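Local coordinates for protein lipase (Photobacterium sp. M37, PDB 2ORY) that hydrolyses triacylglycerols as a cold-adapted class 3 lipase of the alpha/beta hydrolase fold, at residues Ser98-Met110 against Leu270-Tyr283. Residues are numbered along the deposited sequence; the frame is centred on the assembly and turned at random.
Sequences SDWLFNDFMVSAM and LIRAMIAETKGKKY
Phe102 is the main bump on the 98-110 side, its ring filling a hollow that Leu270, Ile271 and Met274 form on helix 270-278. The bend of Met274 at chi3 (76°) brings its CE alongside CD1 of Phe102, while SD lies obliquely 3.9 Å from the centroid of the Phe102 ring, a Met-aromatic contact. At the far end of the ring, CD1 of Ile271 meets CZ of Phe102 at 3.4 Å, while the CB of Leu270 borders CD2. Ile271 and Met274 also touch Leu250 and Leu247 respectively. Leu270 in turn directs its two methyls at the 98-110 segment: CD1 lies 3.6 Å from Ser98 OG, a hydroxyl hydrogen-bonded to Gln267, and CD2 rests near the amide of Asn103. That amide is held by a bond from Asn103 ND2 to Ser98 O (2.8 Å).

In this alpha/beta hydrolase, helix 97-102 follows the central strand 84-90, and its Trp100 touches Ser174, the probable nucleophile on the GxSxG elbow; helix 265-278 packs against the short helix, the segments 98-102 and 270-278 running 18° from parallel.

Beyond the helices, Val107 meets both Thr278 and Tyr283, its CG2 3.8 Å from Thr278 CG2. The phenol OH of Tyr283 donates to Val107 O at 2.6 Å, in the carbonyl plane and on a lone pair, with the acceptor lying at the edge of the ring. Met110 and Tyr283 approach each other from opposite directions; Met110, bent at chi3, sets its CE 3.5 Å from Tyr283 CE2, and its sulfur makes an oblique Met-aromatic contact with the same ring. Lys281, which closes the type II turn that starts at Thr278, runs past Met110 with CG against SD and carries its CE on to Ser108 O (3.0 Å).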
loop_
_atom_site.group_PDB
_atom_site.type_symbol
_atom_site.label_atom_id
_atom_site.label_comp_id
_atom_site.label_asym_id
_atom_site.label_seq_id
_atom_site.Cartn_x
_atom_site.Cartn_y
_atom_site.Cartn_z
ATOM N N SER A 98 -1.429 -0.988 -15.759
ATOM C CA SER A 98 -0.455 -1.177 -16.842
ATOM C C SER A 98 0.545 -0.024 -16.927
ATOM O O SER A 98 1.701 -0.223 -17.282
ATOM C CB SER A 98 -1.183 -1.352 -18.188
ATOM O OG SER A 98 -0.289 -1.719 -19.216
ATOM N N ASP A 99 0.098 1.177 -16.581
ATOM C CA ASP A 99 0.968 2.345 -16.637
ATOM C C ASP A 99 1.925 2.472 -15.455
ATOM O O ASP A 99 3.127 2.570 -15.673
ATOM C CB ASP A 99 0.151 3.635 -16.771
ATOM C CG ASP A 99 -0.602 3.720 -18.109
ATOM O OD1 ASP A 99 -0.509 2.762 -18.906
ATOM O OD2 ASP A 99 -1.287 4.732 -18.362
ATOM N N TRP A 100 1.415 2.480 -14.218
ATOM C CA TRP A 100 2.303 2.628 -13.065
ATOM C C TRP A 100 3.021 1.352 -12.623
ATOM O O TRP A 100 4.059 1.430 -11.970
ATOM C CB TRP A 100 1.569 3.252 -11.868
ATOM C CG TRP A 100 0.480 2.415 -11.280
ATOM C CD1 TRP A 100 -0.851 2.481 -11.576
ATOM C CD2 TRP A 100 0.631 1.340 -10.327
ATOM N NE1 TRP A 100 -1.537 1.517 -10.878
ATOM C CE2 TRP A 100 -0.658 0.802 -10.106
ATOM C CE3 TRP A 100 1.724 0.784 -9.647
ATOM C CZ2 TRP A 100 -0.884 -0.277 -9.224
ATOM C CZ3 TRP A 100 1.494 -0.286 -8.768
ATOM C CH2 TRP A 100 0.199 -0.801 -8.570
ATOM N N LEU A 101 2.491 0.184 -12.982
ATOM C CA LEU A 101 3.127 -1.076 -12.603
ATOM C C LEU A 101 3.945 -1.713 -13.751
ATOM O O LEU A 101 5.159 -1.865 -13.640
ATOM C CB LEU A 101 2.067 -2.068 -12.093
ATOM C CG LEU A 101 2.616 -3.451 -11.714
ATOM C CD1 LEU A 101 3.472 -3.316 -10.458
ATOM C CD2 LEU A 101 1.471 -4.434 -11.477
ATOM N N PHE A 102 3.296 -2.076 -14.853
ATOM C CA PHE A 102 4.021 -2.683 -15.974
ATOM C C PHE A 102 5.156 -1.818 -16.553
ATOM O O PHE A 102 6.171 -2.344 -16.985
ATOM C CB PHE A 102 3.068 -3.029 -17.124
ATOM C CG PHE A 102 2.113 -4.149 -16.828
ATOM C CD1 PHE A 102 1.995 -4.677 -15.551
ATOM C CD2 PHE A 102 1.324 -4.674 -17.846
ATOM C CE1 PHE A 102 1.108 -5.711 -15.288
ATOM C CE2 PHE A 102 0.434 -5.708 -17.600
ATOM C CZ PHE A 102 0.326 -6.230 -16.312
ATOM N N ASN A 103 4.980 -0.504 -16.590
ATOM C CA ASN A 103 6.020 0.354 -17.152
ATOM C C ASN A 103 7.046 0.884 -16.143
ATOM O O ASN A 103 7.722 1.878 -16.403
ATOM C CB ASN A 103 5.379 1.528 -17.897
ATOM C CG ASN A 103 4.773 1.113 -19.207
ATOM O OD1 ASN A 103 5.418 1.176 -20.257
ATOM N ND2 ASN A 103 3.526 0.667 -19.158
ATOM N N ASP A 104 7.176 0.217 -15.004
ATOM C CA ASP A 104 8.137 0.641 -13.980
ATOM C C ASP A 104 9.599 0.277 -14.325
ATOM O O ASP A 104 10.023 -0.865 -14.158
ATOM C CB ASP A 104 7.747 0.010 -12.648
ATOM C CG ASP A 104 8.524 0.574 -11.484
ATOM O OD1 ASP A 104 8.186 0.216 -10.334
ATOM O OD2 ASP A 104 9.462 1.369 -11.709
ATOM N N PHE A 105 10.369 1.253 -14.791
ATOM C CA PHE A 105 11.764 1.016 -15.155
ATOM C C PHE A 105 12.605 0.696 -13.934
ATOM O O PHE A 105 13.545 -0.085 -14.004
ATOM C CB PHE A 105 12.392 2.266 -15.771
ATOM C CG PHE A 105 12.223 2.389 -17.246
ATOM C CD1 PHE A 105 10.999 2.737 -17.797
ATOM C CD2 PHE A 105 13.316 2.213 -18.086
ATOM C CE1 PHE A 105 10.868 2.916 -19.162
ATOM C CE2 PHE A 105 13.197 2.389 -19.453
ATOM C CZ PHE A 105 11.970 2.742 -19.995
ATOM N N MET A 106 12.253 1.337 -12.829
ATOM C CA MET A 106 12.981 1.239 -11.568
ATOM C C MET A 106 13.053 -0.076 -10.810
ATOM O O MET A 106 13.529 -0.100 -9.675
ATOM C CB MET A 106 12.484 2.328 -10.618
ATOM C CG MET A 106 13.534 3.363 -10.261
ATOM S SD MET A 106 13.115 5.047 -10.770
ATOM C CE MET A 106 11.809 5.388 -9.749
ATOM N N VAL A 107 12.584 -1.169 -11.395
ATOM C CA VAL A 107 12.685 -2.434 -10.689
ATOM C C VAL A 107 13.837 -3.240 -11.254
ATOM O O VAL A 107 14.192 -4.281 -10.706
ATOM C CB VAL A 107 11.374 -3.275 -10.757
ATOM C CG1 VAL A 107 10.284 -2.605 -9.912
ATOM C CG2 VAL A 107 10.914 -3.454 -12.214
ATOM N N SER A 108 14.439 -2.760 -12.342
ATOM C CA SER A 108 15.564 -3.483 -12.934
ATOM C C SER A 108 16.864 -3.226 -12.176
ATOM O O SER A 108 17.810 -4.001 -12.283
ATOM C CB SER A 108 15.726 -3.128 -14.417
ATOM O OG SER A 108 15.680 -1.727 -14.623
ATOM N N ALA A 109 16.899 -2.146 -11.403
ATOM C CA ALA A 109 18.069 -1.802 -10.600
ATOM C C ALA A 109 17.652 -1.950 -9.137
ATOM O O ALA A 109 16.498 -1.698 -8.798
ATOM C CB ALA A 109 18.515 -0.349 -10.889
ATOM N N MET A 110 18.574 -2.358 -8.269
ATOM C CA MET A 110 18.234 -2.542 -6.854
ATOM C C MET A 110 19.246 -1.941 -5.892
ATOM O O MET A 110 20.411 -1.725 -6.248
ATOM C CB MET A 110 18.079 -4.041 -6.538
ATOM C CG MET A 110 17.062 -4.754 -7.414
ATOM S SD MET A 110 16.856 -6.507 -7.035
ATOM C CE MET A 110 15.559 -6.428 -5.721
ATOM N N LEU A 270 4.445 -6.087 -22.746
ATOM C CA LEU A 270 4.906 -5.486 -21.483
ATOM C C LEU A 270 5.208 -6.579 -20.455
ATOM O O LEU A 270 6.221 -6.518 -19.766
ATOM C CB LEU A 270 3.863 -4.507 -20.922
ATOM C CG LEU A 270 3.914 -3.081 -21.481
ATOM C CD1 LEU A 270 2.671 -2.295 -21.121
ATOM C CD2 LEU A 270 5.131 -2.412 -20.919
ATOM N N ILE A 271 4.335 -7.581 -20.366
ATOM C CA ILE A 271 4.552 -8.685 -19.437
ATOM C C ILE A 271 5.895 -9.359 -19.728
ATOM O O ILE A 271 6.691 -9.580 -18.814
ATOM C CB ILE A 271 3.446 -9.752 -19.552
ATOM C CG1 ILE A 271 2.101 -9.163 -19.151
ATOM C CG2 ILE A 271 3.781 -10.938 -18.669
ATOM C CD1 ILE A 271 2.034 -8.836 -17.705
ATOM N N ARG A 272 6.140 -9.702 -20.990
ATOM C CA ARG A 272 7.410 -10.338 -21.364
ATOM C C ARG A 272 8.586 -9.430 -21.046
ATOM O O ARG A 272 9.622 -9.901 -20.590
ATOM C CB ARG A 272 7.451 -10.712 -22.854
ATOM C CG ARG A 272 6.499 -11.842 -23.240
ATOM C CD ARG A 272 6.884 -12.452 -24.577
ATOM N NE ARG A 272 6.958 -11.460 -25.653
ATOM C CZ ARG A 272 5.897 -10.904 -26.233
ATOM N NH1 ARG A 272 4.676 -11.236 -25.842
ATOM N NH2 ARG A 272 6.050 -10.031 -27.216
ATOM N N ALA A 273 8.446 -8.133 -21.292
ATOM C CA ALA A 273 9.534 -7.219 -20.954
ATOM C C ALA A 273 9.791 -7.229 -19.428
ATOM O O ALA A 273 10.942 -7.272 -18.993
ATOM C CB ALA A 273 9.207 -5.819 -21.436
ATOM N N MET A 274 8.728 -7.203 -18.622
ATOM C CA MET A 274 8.855 -7.245 -17.157
ATOM C C MET A 274 9.606 -8.510 -16.717
ATOM O O MET A 274 10.470 -8.458 -15.829
ATOM C CB MET A 274 7.476 -7.271 -16.480
ATOM C CG MET A 274 6.676 -5.978 -16.548
ATOM S SD MET A 274 4.907 -6.238 -16.243
ATOM C CE MET A 274 4.906 -6.464 -14.446
ATOM N N ILE A 275 9.263 -9.650 -17.325
ATOM C CA ILE A 275 9.913 -10.915 -16.969
ATOM C C ILE A 275 11.384 -10.798 -17.329
ATOM O O ILE A 275 12.261 -11.053 -16.504
ATOM C CB ILE A 275 9.250 -12.109 -17.709
ATOM C CG1 ILE A 275 7.830 -12.322 -17.179
ATOM C CG2 ILE A 275 10.083 -13.391 -17.544
ATOM C CD1 ILE A 275 7.037 -13.372 -17.967
ATOM N N ALA A 276 11.651 -10.378 -18.561
ATOM C CA ALA A 276 13.022 -10.187 -19.015
ATOM C C ALA A 276 13.847 -9.244 -18.112
ATOM O O ALA A 276 14.989 -9.552 -17.758
ATOM C CB ALA A 276 13.012 -9.649 -20.437
ATOM N N GLU A 277 13.285 -8.100 -17.735
ATOM C CA GLU A 277 14.045 -7.158 -16.916
ATOM C C GLU A 277 14.215 -7.501 -15.434
ATOM O O GLU A 277 15.092 -6.940 -14.782
ATOM C CB GLU A 277 13.476 -5.740 -17.060
ATOM C CG GLU A 277 13.451 -5.210 -18.518
ATOM C CD GLU A 277 14.843 -5.008 -19.152
ATOM O OE1 GLU A 277 15.745 -4.440 -18.487
ATOM O OE2 GLU A 277 15.027 -5.399 -20.333
ATOM N N THR A 278 13.407 -8.412 -14.895
ATOM C CA THR A 278 13.541 -8.789 -13.489
ATOM C C THR A 278 14.055 -10.225 -13.324
ATOM O O THR A 278 14.110 -10.769 -12.222
ATOM C CB THR A 278 12.216 -8.628 -12.752
ATOM O OG1 THR A 278 11.193 -9.374 -13.425
ATOM C CG2 THR A 278 11.826 -7.158 -12.714
ATOM N N LYS A 279 14.437 -10.832 -14.438
ATOM C CA LYS A 279 14.987 -12.178 -14.435
ATOM C C LYS A 279 16.293 -12.204 -13.635
ATOM O O LYS A 279 17.208 -11.424 -13.894
ATOM C CB LYS A 279 15.269 -12.615 -15.876
ATOM C CG LYS A 279 15.784 -14.037 -16.026
ATOM C CD LYS A 279 15.742 -14.490 -17.497
ATOM C CE LYS A 279 16.123 -15.969 -17.639
ATOM N NZ LYS A 279 16.002 -16.468 -19.044
ATOM N N GLY A 280 16.377 -13.111 -12.669
ATOM C CA GLY A 280 17.577 -13.214 -11.861
ATOM C C GLY A 280 17.590 -12.293 -10.659
ATOM O O GLY A 280 18.513 -12.353 -9.854
ATOM N N LYS A 281 16.577 -11.441 -10.532
ATOM C CA LYS A 281 16.501 -10.507 -9.405
ATOM C C LYS A 281 16.006 -11.176 -8.123
ATOM O O LYS A 281 16.170 -10.639 -7.028
ATOM C CB LYS A 281 15.565 -9.346 -9.744
ATOM C CG LYS A 281 16.249 -8.078 -10.197
ATOM C CD LYS A 281 16.950 -8.264 -11.505
ATOM C CE LYS A 281 17.455 -6.932 -12.003
ATOM N NZ LYS A 281 18.159 -7.083 -13.295
ATOM N N LYS A 282 15.380 -12.337 -8.281
ATOM C CA LYS A 282 14.848 -13.113 -7.173
ATOM C C LYS A 282 13.822 -12.346 -6.333
ATOM O O LYS A 282 13.808 -12.434 -5.098
ATOM C CB LYS A 282 15.992 -13.608 -6.292
ATOM C CG LYS A 282 16.977 -14.504 -7.023
ATOM C CD LYS A 282 17.956 -15.160 -6.053
ATOM C CE LYS A 282 18.798 -14.144 -5.276
ATOM N NZ LYS A 282 19.747 -14.824 -4.326
ATOM N N TYR A 283 12.958 -11.600 -7.027
ATOM C CA TYR A 283 11.904 -10.820 -6.392
ATOM C C TYR A 283 10.948 -11.796 -5.726
ATOM O O TYR A 283 10.577 -12.806 -6.326
ATOM C CB TYR A 283 11.159 -9.972 -7.440
ATOM C CG TYR A 283 11.759 -8.596 -7.665
ATOM C CD1 TYR A 283 12.434 -8.289 -8.844
ATOM C CD2 TYR A 283 11.671 -7.605 -6.680
ATOM C CE1 TYR A 283 13.005 -7.034 -9.037
ATOM C CE2 TYR A 283 12.241 -6.345 -6.863
ATOM C CZ TYR A 283 12.902 -6.069 -8.039
ATOM O OH TYR A 283 13.446 -4.829 -8.224
#